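Local coordinates for protein dITP/XTP pyrophosphatase (Staphylococcus aureus, PDB 4BNQ) that probably uses magnesium to hydrolyse non-canonical purine nucleoside triphosphates such as XTP, dITP and ITP to monophosphates and diphosphate, cleansing the nucleotide pool, at residues A[11-16]-A[65-70]; A[47-52]-A[118-123]; A[5-10]-A[34-39]. All blocks are in the same frame, centred on the assembly; numbering follows the deposited sequence.

Contact 1: A[11-16]-A[65-70]. With PO4 (phosphate ion), chain C.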
loop_
_atom_site.group_PDB
_atom_site.type_symbol
_atom_site.label_atom_id
_atom_site.label_comp_id
_atom_site.label_asym_id
_atom_site.label_seq_id
_atom_site.Cartn_x
_atom_site.Cartn_y
_atom_site.Cartn_z
ATOM N N GLN A 11 -0.319 -3.918 -23.282
ATOM C CA GLN A 11 1.126 -4.132 -23.298
ATOM C C GLN A 11 1.852 -3.283 -22.261
ATOM O O GLN A 11 2.916 -3.678 -21.782
ATOM C CB GLN A 11 1.699 -3.904 -24.707
ATOM C CG GLN A 11 1.144 -4.875 -25.751
ATOM C CD GLN A 11 1.569 -6.314 -25.490
ATOM O OE1 GLN A 11 2.591 -6.567 -24.837
ATOM N NE2 GLN A 11 0.784 -7.264 -25.990
ATOM N N GLY A 12 1.265 -2.136 -21.916
ATOM C CA GLY A 12 1.787 -1.284 -20.859
ATOM C C GLY A 12 1.728 -1.992 -19.519
ATOM O O GLY A 12 2.722 -2.011 -18.782
ATOM N N LYS A 13 0.573 -2.587 -19.209
ATOM C CA LYS A 13 0.428 -3.388 -17.998
ATOM C C LYS A 13 1.439 -4.534 -17.938
ATOM O O LYS A 13 2.074 -4.744 -16.901
ATOM C CB LYS A 13 -0.988 -3.951 -17.874
ATOM C CG LYS A 13 -2.076 -2.919 -17.666
ATOM C CD LYS A 13 -3.361 -3.612 -17.239
ATOM C CE LYS A 13 -4.561 -2.655 -17.285
ATOM N NZ LYS A 13 -5.834 -3.420 -17.127
ATOM N N ILE A 14 1.574 -5.278 -19.032
ATOM C CA ILE A 14 2.531 -6.383 -19.075
ATOM C C ILE A 14 3.947 -5.889 -18.766
ATOM O O ILE A 14 4.659 -6.507 -17.990
ATOM C CB ILE A 14 2.503 -7.154 -20.418
ATOM C CG1 ILE A 14 1.471 -8.273 -20.375
ATOM C CG2 ILE A 14 3.806 -7.875 -20.657
ATOM C CD1 ILE A 14 0.111 -7.848 -20.269
ATOM N N ASN A 15 4.333 -4.760 -19.341
ATOM C CA ASN A 15 5.619 -4.154 -19.032
ATOM C C ASN A 15 5.788 -3.873 -17.545
ATOM O O ASN A 15 6.829 -4.179 -16.975
ATOM C CB ASN A 15 5.816 -2.874 -19.843
ATOM C CG ASN A 15 5.815 -3.133 -21.342
ATOM O OD1 ASN A 15 6.223 -4.216 -21.798
ATOM N ND2 ASN A 15 5.348 -2.150 -22.118
ATOM N N ASP A 16 4.770 -3.296 -16.913
ATOM C CA ASP A 16 4.849 -3.007 -15.481
ATOM C C ASP A 16 5.000 -4.290 -14.713
ATOM O O ASP A 16 5.721 -4.350 -13.724
ATOM C CB ASP A 16 3.568 -2.350 -14.974
ATOM C CG ASP A 16 3.465 -0.896 -15.333
ATOM O OD1 ASP A 16 4.370 -0.376 -16.015
ATOM O OD2 ASP A 16 2.456 -0.272 -14.933
ATOM N N ILE A 65 -3.603 -14.435 -13.717
ATOM C CA ILE A 65 -4.097 -13.219 -13.091
ATOM C C ILE A 65 -4.598 -12.228 -14.134
ATOM O O ILE A 65 -4.132 -12.195 -15.267
ATOM C CB ILE A 65 -3.045 -12.517 -12.216
ATOM C CG1 ILE A 65 -1.867 -12.037 -13.064
ATOM C CG2 ILE A 65 -2.577 -13.436 -11.108
ATOM C CD1 ILE A 65 -0.845 -11.196 -12.270
ATOM N N ALA A 66 -5.530 -11.389 -13.728
ATOM C CA ALA A 66 -5.956 -10.309 -14.584
ATOM C C ALA A 66 -5.935 -9.021 -13.781
ATOM O O ALA A 66 -5.768 -9.042 -12.555
ATOM C CB ALA A 66 -7.330 -10.576 -15.151
ATOM N N ASP A 67 -6.098 -7.908 -14.487
ATOM C CA ASP A 67 -5.922 -6.592 -13.924
ATOM C C ASP A 67 -7.015 -5.690 -14.499
ATOM O O ASP A 67 -7.212 -5.634 -15.720
ATOM C CB ASP A 67 -4.529 -6.088 -14.316
ATOM C CG ASP A 67 -4.281 -4.619 -13.939
ATOM O OD1 ASP A 67 -5.112 -3.733 -14.239
ATOM O OD2 ASP A 67 -3.220 -4.342 -13.354
ATOM N N ASP A 68 -7.741 -4.999 -13.630
ATOM C CA ASP A 68 -8.606 -3.931 -14.105
ATOM C C ASP A 68 -8.352 -2.691 -13.277
ATOM O O ASP A 68 -8.576 -2.693 -12.066
ATOM C CB ASP A 68 -10.080 -4.322 -14.070
ATOM C CG ASP A 68 -10.919 -3.465 -15.002
ATOM O OD1 ASP A 68 -10.833 -3.663 -16.229
ATOM O OD2 ASP A 68 -11.658 -2.577 -14.526
ATOM N N SER A 69 -7.868 -1.642 -13.938
ATOM C CA SER A 69 -7.406 -0.449 -13.252
ATOM C C SER A 69 -8.068 0.785 -13.852
ATOM O O SER A 69 -8.571 0.750 -14.964
ATOM C CB SER A 69 -5.895 -0.308 -13.403
ATOM O OG SER A 69 -5.196 -1.449 -12.938
ATOM N N GLY A 70 -8.038 1.884 -13.115
ATOM C CA GLY A 70 -8.586 3.132 -13.599
ATOM C C GLY A 70 -8.204 4.326 -12.747
ATOM O O GLY A 70 -7.474 4.211 -11.757
HETATM P P PO4 C . -7.009 -5.157 -20.108
HETATM O O1 PO4 C . -6.133 -5.561 -18.921
HETATM O O2 PO4 C . -6.724 -3.721 -20.480
HETATM O O3 PO4 C . -8.467 -5.277 -19.699
HETATM O O4 PO4 C . -6.743 -6.054 -21.283
HETATM O O HOH W 1 -8.141 -2.010 -17.076
#

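Contact 2: A[47-52]-A[118-123]. With PO4 (phosphate ion), chain C.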
loop_
_atom_site.group_PDB
_atom_site.type_symbol
_atom_site.label_atom_id
_atom_site.label_comp_id
_atom_site.label_asym_id
_atom_site.label_seq_id
_atom_site.Cartn_x
_atom_site.Cartn_y
_atom_site.Cartn_z
ATOM N N GLU A 47 -15.141 -6.669 -10.573
ATOM C CA GLU A 47 -15.948 -7.510 -11.450
ATOM C C GLU A 47 -15.319 -7.684 -12.821
ATOM O O GLU A 47 -15.357 -8.769 -13.404
ATOM C CB GLU A 47 -17.372 -6.947 -11.563
ATOM C CG GLU A 47 -18.145 -7.043 -10.254
ATOM C CD GLU A 47 -19.539 -6.454 -10.338
ATOM O OE1 GLU A 47 -19.968 -6.060 -11.445
ATOM O OE2 GLU A 47 -20.207 -6.380 -9.285
ATOM N N ASN A 48 -14.734 -6.616 -13.344
ATOM C CA ASN A 48 -14.075 -6.713 -14.642
ATOM C C ASN A 48 -12.830 -7.605 -14.590
ATOM O O ASN A 48 -12.594 -8.390 -15.504
ATOM C CB ASN A 48 -13.754 -5.324 -15.188
ATOM C CG ASN A 48 -14.976 -4.640 -15.746
ATOM O OD1 ASN A 48 -15.907 -5.303 -16.204
ATOM N ND2 ASN A 48 -14.987 -3.311 -15.712
ATOM N N ALA A 49 -12.049 -7.489 -13.515
ATOM C CA ALA A 49 -10.862 -8.328 -13.335
ATOM C C ALA A 49 -11.221 -9.820 -13.208
ATOM O O ALA A 49 -10.590 -10.670 -13.824
ATOM C CB ALA A 49 -10.068 -7.867 -12.122
ATOM N N ILE A 50 -12.234 -10.125 -12.407
ATOM C CA ILE A 50 -12.706 -11.491 -12.242
ATOM C C ILE A 50 -13.146 -12.101 -13.577
ATOM O O ILE A 50 -12.846 -13.259 -13.876
ATOM C CB ILE A 50 -13.881 -11.550 -11.244
ATOM C CG1 ILE A 50 -13.382 -11.253 -9.823
ATOM C CG2 ILE A 50 -14.569 -12.913 -11.302
ATOM C CD1 ILE A 50 -14.482 -11.262 -8.763
ATOM N N LEU A 51 -13.852 -11.324 -14.386
ATOM C CA LEU A 51 -14.316 -11.837 -15.665
ATOM C C LEU A 51 -13.107 -12.208 -16.525
ATOM O O LEU A 51 -13.093 -13.246 -17.184
ATOM C CB LEU A 51 -15.219 -10.809 -16.381
ATOM C CG LEU A 51 -16.625 -10.539 -15.819
ATOM C CD1 LEU A 51 -17.200 -9.249 -16.407
ATOM C CD2 LEU A 51 -17.568 -11.695 -16.117
ATOM N N LYS A 52 -12.072 -11.380 -16.509
ATOM C CA LYS A 52 -10.917 -11.676 -17.353
ATOM C C LYS A 52 -10.125 -12.879 -16.857
ATOM O O LYS A 52 -9.798 -13.761 -17.651
ATOM C CB LYS A 52 -10.039 -10.433 -17.573
ATOM C CG LYS A 52 -10.712 -9.377 -18.499
ATOM C CD LYS A 52 -9.899 -8.081 -18.635
ATOM C CE LYS A 52 -9.902 -7.282 -17.340
ATOM N NZ LYS A 52 -9.412 -5.892 -17.538
ATOM N N VAL A 118 -7.103 -3.337 -9.319
ATOM C CA VAL A 118 -7.559 -4.599 -8.757
ATOM C C VAL A 118 -7.008 -5.777 -9.554
ATOM O O VAL A 118 -7.218 -5.868 -10.754
ATOM C CB VAL A 118 -9.079 -4.711 -8.728
ATOM C CG1 VAL A 118 -9.480 -6.106 -8.247
ATOM C CG2 VAL A 118 -9.673 -3.633 -7.826
ATOM N N ILE A 119 -6.293 -6.663 -8.866
ATOM C CA ILE A 119 -5.722 -7.874 -9.454
ATOM C C ILE A 119 -6.588 -9.052 -9.023
ATOM O O ILE A 119 -6.828 -9.221 -7.831
ATOM C CB ILE A 119 -4.303 -8.113 -8.908
ATOM C CG1 ILE A 119 -3.364 -6.972 -9.313
ATOM C CG2 ILE A 119 -3.722 -9.441 -9.397
ATOM C CD1 ILE A 119 -3.043 -6.906 -10.806
ATOM N N SER A 120 -7.070 -9.868 -9.957
ATOM C CA SER A 120 -7.730 -11.107 -9.546
ATOM C C SER A 120 -6.952 -12.347 -9.986
ATOM O O SER A 120 -6.461 -12.411 -11.115
ATOM C CB SER A 120 -9.168 -11.176 -10.051
ATOM O OG SER A 120 -9.188 -11.373 -11.441
ATOM N N MET A 121 -6.845 -13.328 -9.096
ATOM C CA MET A 121 -6.190 -14.591 -9.429
ATOM C C MET A 121 -7.238 -15.691 -9.570
ATOM O O MET A 121 -8.118 -15.840 -8.724
ATOM C CB MET A 121 -5.168 -14.965 -8.352
ATOM C CG MET A 121 -4.444 -16.290 -8.597
ATOM S SD MET A 121 -3.090 -16.597 -7.406
ATOM C CE MET A 121 -1.772 -16.406 -8.560
ATOM N N SER A 122 -7.152 -16.455 -10.650
ATOM C CA SER A 122 -8.099 -17.528 -10.869
ATOM C C SER A 122 -7.373 -18.747 -11.370
ATOM O O SER A 122 -6.306 -18.642 -11.986
ATOM C CB SER A 122 -9.161 -17.109 -11.878
ATOM O OG SER A 122 -9.806 -15.939 -11.423
ATOM N N GLY A 123 -7.960 -19.904 -11.105
ATOM C CA GLY A 123 -7.321 -21.164 -11.409
ATOM C C GLY A 123 -8.278 -22.317 -11.199
ATOM O O GLY A 123 -9.337 -22.164 -10.574
HETATM P P PO4 C . -7.009 -5.157 -20.108
HETATM O O1 PO4 C . -6.133 -5.561 -18.921
HETATM O O2 PO4 C . -6.724 -3.721 -20.480
HETATM O O3 PO4 C . -8.467 -5.277 -19.699
HETATM O O4 PO4 C . -6.743 -6.054 -21.283
#

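Contact 3: A[5-10]-A[34-39]. With PO4 (phosphate ion), chain C.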
loop_
_atom_site.group_PDB
_atom_site.type_symbol
_atom_site.label_atom_id
_atom_site.label_comp_id
_atom_site.label_asym_id
_atom_site.label_seq_id
_atom_site.Cartn_x
_atom_site.Cartn_y
_atom_site.Cartn_z
ATOM N N VAL A 5 0.969 -16.215 -15.838
ATOM C CA VAL A 5 0.203 -15.831 -17.013
ATOM C C VAL A 5 -0.700 -14.660 -16.652
ATOM O O VAL A 5 -1.480 -14.716 -15.685
ATOM C CB VAL A 5 -0.633 -16.999 -17.539
ATOM C CG1 VAL A 5 -1.507 -16.549 -18.722
ATOM C CG2 VAL A 5 0.285 -18.188 -17.929
ATOM N N ILE A 6 -0.582 -13.583 -17.412
ATOM C CA ILE A 6 -1.403 -12.413 -17.141
ATOM C C ILE A 6 -2.448 -12.172 -18.240
ATOM O O ILE A 6 -2.110 -11.924 -19.403
ATOM C CB ILE A 6 -0.536 -11.175 -16.972
ATOM C CG1 ILE A 6 0.543 -11.450 -15.902
ATOM C CG2 ILE A 6 -1.400 -9.984 -16.604
ATOM C CD1 ILE A 6 1.554 -10.380 -15.791
ATOM N N ALA A 7 -3.719 -12.246 -17.859
ATOM C CA ALA A 7 -4.810 -12.162 -18.822
ATOM C C ALA A 7 -5.136 -10.697 -19.104
ATOM O O ALA A 7 -6.229 -10.208 -18.804
ATOM C CB ALA A 7 -6.011 -12.883 -18.314
ATOM N N SER A 8 -4.169 -9.994 -19.678
ATOM C CA SER A 8 -4.374 -8.619 -20.061
ATOM C C SER A 8 -3.812 -8.409 -21.444
ATOM O O SER A 8 -2.715 -8.925 -21.752
ATOM C CB SER A 8 -3.662 -7.687 -19.088
ATOM O OG SER A 8 -3.865 -6.348 -19.492
ATOM N N ASN A 9 -4.566 -7.660 -22.261
ATOM C CA ASN A 9 -4.175 -7.304 -23.630
ATOM C C ASN A 9 -3.366 -6.022 -23.642
ATOM O O ASN A 9 -2.919 -5.569 -24.695
ATOM C CB ASN A 9 -5.403 -7.070 -24.524
ATOM C CG ASN A 9 -6.119 -8.357 -24.887
ATOM O OD1 ASN A 9 -5.497 -9.411 -25.034
ATOM N ND2 ASN A 9 -7.436 -8.279 -25.028
ATOM N N ASN A 10 -3.212 -5.413 -22.475
ATOM C CA ASN A 10 -2.572 -4.114 -22.405
ATOM C C ASN A 10 -1.064 -4.299 -22.250
ATOM O O ASN A 10 -0.587 -4.782 -21.223
ATOM C CB ASN A 10 -3.166 -3.303 -21.253
ATOM C CG ASN A 10 -2.646 -1.873 -21.198
ATOM O OD1 ASN A 10 -1.441 -1.626 -21.268
ATOM N ND2 ASN A 10 -3.559 -0.926 -21.045
ATOM N N PRO A 34 -3.793 -14.460 -28.813
ATOM C CA PRO A 34 -3.569 -13.153 -29.447
ATOM C C PRO A 34 -4.859 -12.330 -29.606
ATOM O O PRO A 34 -4.822 -11.086 -29.612
ATOM C CB PRO A 34 -3.001 -13.533 -30.825
ATOM C CG PRO A 34 -2.342 -14.882 -30.598
ATOM C CD PRO A 34 -3.286 -15.570 -29.647
ATOM N N ASP A 35 -5.992 -13.012 -29.719
ATOM C CA ASP A 35 -7.257 -12.304 -29.860
ATOM C C ASP A 35 -8.169 -12.448 -28.655
ATOM O O ASP A 35 -9.392 -12.363 -28.779
ATOM C CB ASP A 35 -7.970 -12.734 -31.140
ATOM C CG ASP A 35 -7.197 -12.333 -32.385
ATOM O OD1 ASP A 35 -6.798 -11.140 -32.499
ATOM O OD2 ASP A 35 -6.967 -13.218 -33.233
ATOM N N PHE A 36 -7.562 -12.658 -27.491
ATOM C CA PHE A 36 -8.283 -12.608 -26.229
ATOM C C PHE A 36 -9.203 -11.393 -26.217
ATOM O O PHE A 36 -8.772 -10.261 -26.474
ATOM C CB PHE A 36 -7.284 -12.455 -25.083
ATOM C CG PHE A 36 -7.859 -12.746 -23.729
ATOM C CD1 PHE A 36 -8.423 -13.982 -23.449
ATOM C CD2 PHE A 36 -7.797 -11.809 -22.723
ATOM C CE1 PHE A 36 -8.937 -14.251 -22.195
ATOM C CE2 PHE A 36 -8.305 -12.077 -21.467
ATOM C CZ PHE A 36 -8.873 -13.298 -21.204
ATOM N N ASP A 37 -10.471 -11.618 -25.912
ATOM C CA ASP A 37 -11.440 -10.531 -25.945
ATOM C C ASP A 37 -12.605 -10.886 -25.024
ATOM O O ASP A 37 -13.558 -11.537 -25.445
ATOM C CB ASP A 37 -11.934 -10.325 -27.384
ATOM C CG ASP A 37 -12.906 -9.165 -27.509
ATOM O OD1 ASP A 37 -13.138 -8.466 -26.496
ATOM O OD2 ASP A 37 -13.420 -8.927 -28.630
ATOM N N VAL A 38 -12.509 -10.481 -23.767
ATOM C CA VAL A 38 -13.580 -10.725 -22.814
ATOM C C VAL A 38 -14.465 -9.488 -22.688
ATOM O O VAL A 38 -13.972 -8.365 -22.532
ATOM C CB VAL A 38 -13.033 -11.104 -21.421
ATOM C CG1 VAL A 38 -14.183 -11.319 -20.447
ATOM C CG2 VAL A 38 -12.166 -12.346 -21.501
ATOM N N GLU A 39 -15.773 -9.690 -22.758
ATOM C CA GLU A 39 -16.709 -8.584 -22.574
ATOM C C GLU A 39 -16.714 -8.031 -21.131
ATOM O O GLU A 39 -17.231 -8.671 -20.209
ATOM C CB GLU A 39 -18.108 -9.033 -22.973
ATOM C CG GLU A 39 -19.057 -7.885 -23.269
ATOM C CD GLU A 39 -18.711 -7.111 -24.541
ATOM O OE1 GLU A 39 -17.988 -7.659 -25.408
ATOM O OE2 GLU A 39 -19.173 -5.948 -24.668
HETATM P P PO4 C . -7.009 -5.157 -20.108
HETATM O O1 PO4 C . -6.133 -5.561 -18.921
HETATM O O2 PO4 C . -6.724 -3.721 -20.480
HETATM O O3 PO4 C . -8.467 -5.277 -19.699
HETATM O O4 PO4 C . -6.743 -6.054 -21.283
HETATM O O HOH W 2 -4.070 -9.693 -27.464
#

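Contact 1: A[11-16]-A[65-70]
Lys-13 reaches from helix 11-20 to Asp-67 on strand 64-73, bridging segment axes that stay 10.5 Å apart. Its chain is extended beyond CG, bringing the ammonium group to the strand. There NZ meets Asp-67 twice: it donates to the backbone O at 3.0 Å, from well above the carbonyl plane, and forms a salt bridge with OD1, also at 3.0 Å, from 49° above the carboxylate plane. CE of Lys-13 passes the same OD1 at 3.3 Å. Asp-67 CB leaves the strand toward the helix, and CG anti to the backbone N (chi1 172°) keeps the carboxylate beside the residue's own carbonyl, which lets NZ meet O and OD1 together. OD1 also accepts from Ser-69 OG at 2.6 Å on the syn side, while OD2 pairs with Arg-178. O1 of a bound phosphate, 2.8 Å from NZ, and a water that also accepts from Ser-69 N bring the acceptors round NZ to four, which must share its three protons. Lys-13 and Ser-69 are predicted substrate-binding residues. With two donors on OD1 and Arg-178 on OD2, Asp-67 probably stays ionised, consistent with a lysine held by the strand to meet an anion, perhaps a substrate phosphate.

Contact 2: A[47-52]-A[118-123]
Ser-120 of strand 112-123 faces Ala-49 of helix 45-60 at the point where the two backbones come nearest, their CA atoms 5.6 Å apart. From the strand, Ser-120 CB points at the helix and packs 4.0 Å from Ala-49 CB; it also meets CG1 of Ile-50 at 4.2 Å. One bond further, OG lies between the backbone N and the carbonyl carbon (chi1 71°), and this torsion directs it to the helix backbone. It sits 2.9 Å from Ala-49 O, a weak hydrogen bond and not a settled one, since the same proton has another acceptor within reach; the stronger partner of OG is the hydroxyl of Ser-53, one turn along the helix. Ala-49 CB lies against Ser-120 OG and Val-118 O, 3.7 Å from each. The methyl CG1 of Val-118 approaches Ala-49 CB at 4.3 Å. Small side chains at the centre are consistent with the short axis separation of 7.4 Å. On the same helical segment Lys-52 pairs with Asp-68 of the predicted active site and approaches the bound phosphate, too closely for that distance to be relied on. Helix and strand run 31° apart. Val-118, Ser-120 and Ser-122 point toward the helix, while Ile-119 and Met-121 point away and pack on helix 177-191, which places helix 45-60 on one face of the antiparallel sheet, between flanking strands 64-73 and 126-139.

Contact 3: A[5-10]-A[34-39]
Asn-9 and Phe-36 meet where the loop following strand 3-6, part of the predicted substrate-binding segment of this HAM1-family enzyme, passes the loop that leads into helix 45-60. The loop begins with an inverse gamma turn centred on Ala-7 and continues in an ST turn, in which Ser-8 OG accepts from Asn-10 N. The amide of Asn-9 and the ring of Phe-36 are steeply inclined, their planes 76° apart. Asn-9 OD1 lies at the ring edge, near the ring plane, and touches Phe-36 CB at 3.5 Å. ND2 instead turns to the backbone, giving a hydrogen bond to Phe-36 O of 2.8 Å with an N-H...O angle of 153°; the donor stands above the carbonyl plane. With CG anti to its backbone N (chi1 -165°), Phe-36 sends its ring to Ala-7, whose CB is 4.0 Å from CE2. Ala-56 of helix 45-60 packs against both Ala-7 and Phe-36. While the side chain of Asn-9 holds the second loop, its backbone N serves the ligand, donating to phosphate O4 at 2.9 Å. Both ends of the Asn-9 amide are therefore used: beside the ND2 bond, OD1 accepts from a water at 2.8 Å, and that water donates its other hydrogen to Pro-34 O at 2.7 Å.

Overall arrangement
The three contacts lie within 10 to 12 Å of one another, centre to centre, and each supplies groups to the same phosphate ion: Lys-13 from contact 1, Lys-52 from contact 2, Ser-8 and Asn-9 from contact 3. Lys-52 ties contact 2 to contact 1, with NZ 2.9 Å from Asp-68 OD1 in a salt bridge; Asp-68 is predicted to be both the proton acceptor and a magnesium ligand. Contact 3 joins contact 1 through the backbone, Ile-65 N lying 2.9 Å from Val-5 O, and meets contact 2 where Phe-36 CZ packs 3.7 Å from Lys-52 O. The phosphate, probably from the crystallisation liquor, may mark where a substrate phosphate would bind.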